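Local coordinates for protein enoyl-CoA hydratase (Mycobacterium avium subsp. paratuberculosis, PDB 4LK5) that probably catalyses the hydration of enoyl-CoA thioesters and belongs to the enoyl-CoA hydratase/isomerase family, at residues V80-I85 with P131-V136. Numbering follows the deposited sequence.
Sequences VKVVRI and PVVAVV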
loop_
_atom_site.group_PDB
_atom_site.type_symbol
_atom_site.label_atom_id
_atom_site.label_comp_id
_atom_site.label_asym_id
_atom_site.label_seq_id
_atom_site.Cartn_x
_atom_site.Cartn_y
_atom_site.Cartn_z
ATOM N N VAL C 80 -24.276 -10.839 -18.201
ATOM C CA VAL C 80 -23.663 -9.754 -17.439
ATOM C C VAL C 80 -22.217 -9.601 -17.881
ATOM O O VAL C 80 -21.478 -10.594 -17.957
ATOM C CB VAL C 80 -23.791 -10.008 -15.920
ATOM C CG1 VAL C 80 -22.873 -9.097 -15.118
ATOM C CG2 VAL C 80 -25.241 -9.826 -15.481
ATOM N N LYS C 81 -21.827 -8.366 -18.219
ATOM C CA LYS C 81 -20.414 -8.065 -18.544
ATOM C C LYS C 81 -19.791 -7.029 -17.609
ATOM O O LYS C 81 -18.595 -7.097 -17.357
ATOM C CB LYS C 81 -20.268 -7.589 -19.980
ATOM C CG LYS C 81 -20.716 -8.611 -21.025
ATOM C CD LYS C 81 -19.535 -9.389 -21.598
ATOM C CE LYS C 81 -19.829 -10.003 -22.961
ATOM N NZ LYS C 81 -18.585 -10.216 -23.762
ATOM N N VAL C 82 -20.584 -6.072 -17.121
ATOM C CA VAL C 82 -20.100 -5.027 -16.219
ATOM C C VAL C 82 -21.167 -4.836 -15.193
ATOM O O VAL C 82 -22.319 -5.082 -15.500
ATOM C CB VAL C 82 -19.912 -3.668 -16.927
ATOM C CG1 VAL C 82 -19.315 -2.608 -15.990
ATOM C CG2 VAL C 82 -19.036 -3.829 -18.159
ATOM N N VAL C 83 -20.785 -4.385 -13.992
ATOM C CA VAL C 83 -21.706 -4.208 -12.878
ATOM C C VAL C 83 -21.502 -2.805 -12.259
ATOM O O VAL C 83 -20.384 -2.377 -12.033
ATOM C CB VAL C 83 -21.465 -5.319 -11.822
ATOM C CG1 VAL C 83 -22.276 -5.071 -10.547
ATOM C CG2 VAL C 83 -21.781 -6.704 -12.382
ATOM N N ARG C 84 -22.573 -2.062 -12.022
ATOM C CA ARG C 84 -22.422 -0.764 -11.382
ATOM C C ARG C 84 -23.305 -0.678 -10.172
ATOM O O ARG C 84 -24.461 -1.039 -10.249
ATOM C CB ARG C 84 -22.731 0.410 -12.316
ATOM C CG ARG C 84 -23.653 0.135 -13.492
ATOM C CD ARG C 84 -24.789 1.158 -13.630
ATOM N NE ARG C 84 -24.380 2.552 -13.798
ATOM C CZ ARG C 84 -24.633 3.536 -12.927
ATOM N NH1 ARG C 84 -25.284 3.298 -11.791
ATOM N NH2 ARG C 84 -24.234 4.777 -13.192
ATOM N N ILE C 85 -22.742 -0.204 -9.061
ATOM C CA ILE C 85 -23.513 0.081 -7.862
ATOM C C ILE C 85 -23.537 1.562 -7.744
ATOM O O ILE C 85 -22.519 2.217 -7.977
ATOM C CB ILE C 85 -22.850 -0.302 -6.519
ATOM C CG1 ILE C 85 -21.600 -1.131 -6.705
ATOM C CG2 ILE C 85 -23.858 -0.951 -5.570
ATOM C CD1 ILE C 85 -21.892 -2.499 -7.233
ATOM N N PRO C 131 -15.909 -6.855 -14.177
ATOM C CA PRO C 131 -15.573 -5.595 -13.521
ATOM C C PRO C 131 -16.776 -5.078 -12.759
ATOM O O PRO C 131 -17.891 -5.117 -13.281
ATOM C CB PRO C 131 -15.234 -4.685 -14.695
ATOM C CG PRO C 131 -14.671 -5.616 -15.711
ATOM C CD PRO C 131 -15.535 -6.846 -15.599
ATOM N N VAL C 132 -16.558 -4.647 -11.522
ATOM C CA VAL C 132 -17.610 -4.061 -10.710
ATOM C C VAL C 132 -17.288 -2.600 -10.445
ATOM O O VAL C 132 -16.221 -2.300 -9.925
ATOM C CB VAL C 132 -17.743 -4.797 -9.379
ATOM C CG1 VAL C 132 -18.788 -4.095 -8.514
ATOM C CG2 VAL C 132 -18.118 -6.248 -9.620
ATOM N N VAL C 133 -18.207 -1.698 -10.804
ATOM C CA VAL C 133 -17.944 -0.273 -10.779
ATOM C C VAL C 133 -18.757 0.430 -9.734
ATOM O O VAL C 133 -19.956 0.295 -9.743
ATOM C CB VAL C 133 -18.323 0.412 -12.096
ATOM C CG1 VAL C 133 -17.861 1.883 -12.059
ATOM C CG2 VAL C 133 -17.725 -0.303 -13.279
ATOM N N ALA C 134 -18.100 1.199 -8.862
ATOM C CA ALA C 134 -18.761 2.047 -7.895
ATOM C C ALA C 134 -18.841 3.490 -8.364
ATOM O O ALA C 134 -17.845 4.122 -8.680
ATOM C CB ALA C 134 -18.065 1.986 -6.549
ATOM N N VAL C 135 -20.050 4.013 -8.344
ATOM C CA VAL C 135 -20.381 5.288 -8.920
ATOM C C VAL C 135 -20.769 6.205 -7.787
ATOM O O VAL C 135 -21.874 6.143 -7.309
ATOM C CB VAL C 135 -21.600 5.132 -9.854
ATOM C CG1 VAL C 135 -22.019 6.487 -10.408
ATOM C CG2 VAL C 135 -21.287 4.156 -10.971
ATOM N N VAL C 136 -19.861 7.065 -7.370
ATOM C CA VAL C 136 -20.019 7.782 -6.124
ATOM C C VAL C 136 -20.308 9.266 -6.423
ATOM O O VAL C 136 -19.385 10.006 -6.699
ATOM C CB VAL C 136 -18.758 7.544 -5.256
ATOM C CG1 VAL C 136 -18.895 8.161 -3.880
ATOM C CG2 VAL C 136 -18.519 6.047 -5.085
#
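Val83 pairs with Val132 in a parallel beta bridge between two central strands of the crotonase fold. Strand 82-87 runs in the same sense as strand 132-136, at 26° between the short segments 82-85 and 132-136. The chain between them includes helix 113-127, which makes this a beta-alpha-beta crossover. Four backbone hydrogen bonds alternate along the ladder. Val83 N and Ile85 N give to Pro131 O and Val133 O. Val133 N and Val135 N give to Val83 O and Ile85 O. The bond from Val133 N to Val83 O is the shortest, at 2.6 Å. Val133 O also receives a CA-H contact from Arg84.

Val83, Ile85, Val132 and Ala134 share one face of the sheet. Val83 and Val132 lie side by side there, and Ile85 CD1 reaches Val132 CG1 at 3.7 Å. Cys151 packs on Ile85, Val132 and Ala134. On the other face, Val82 CG1 meets Val133 CG2 at 3.9 Å. With CG1 anti to the backbone N (chi1 -176°), this methyl is turned to Val133. Leu231 of helix 217-233 touches both valines.

The Arg84 side chain starts on the face of Val133. Arg84 CB lies 3.8 Å from Val133 O. The chain then bends at chi2 and chi3, which carries the guanidinium along to Val135. Val224 of helix 217-233 also touches this side chain. Arg84 CZ comes 3.9 Å from Val135 CG2, and Arg84 NH1 4.2 Å from the same methyl. At the tip, Arg84 NH2 sits 3.7 Å from Val135 CG2 and 3.9 Å from Val135 CG1. CG2 lies over one guanidinium face, offset toward its rim.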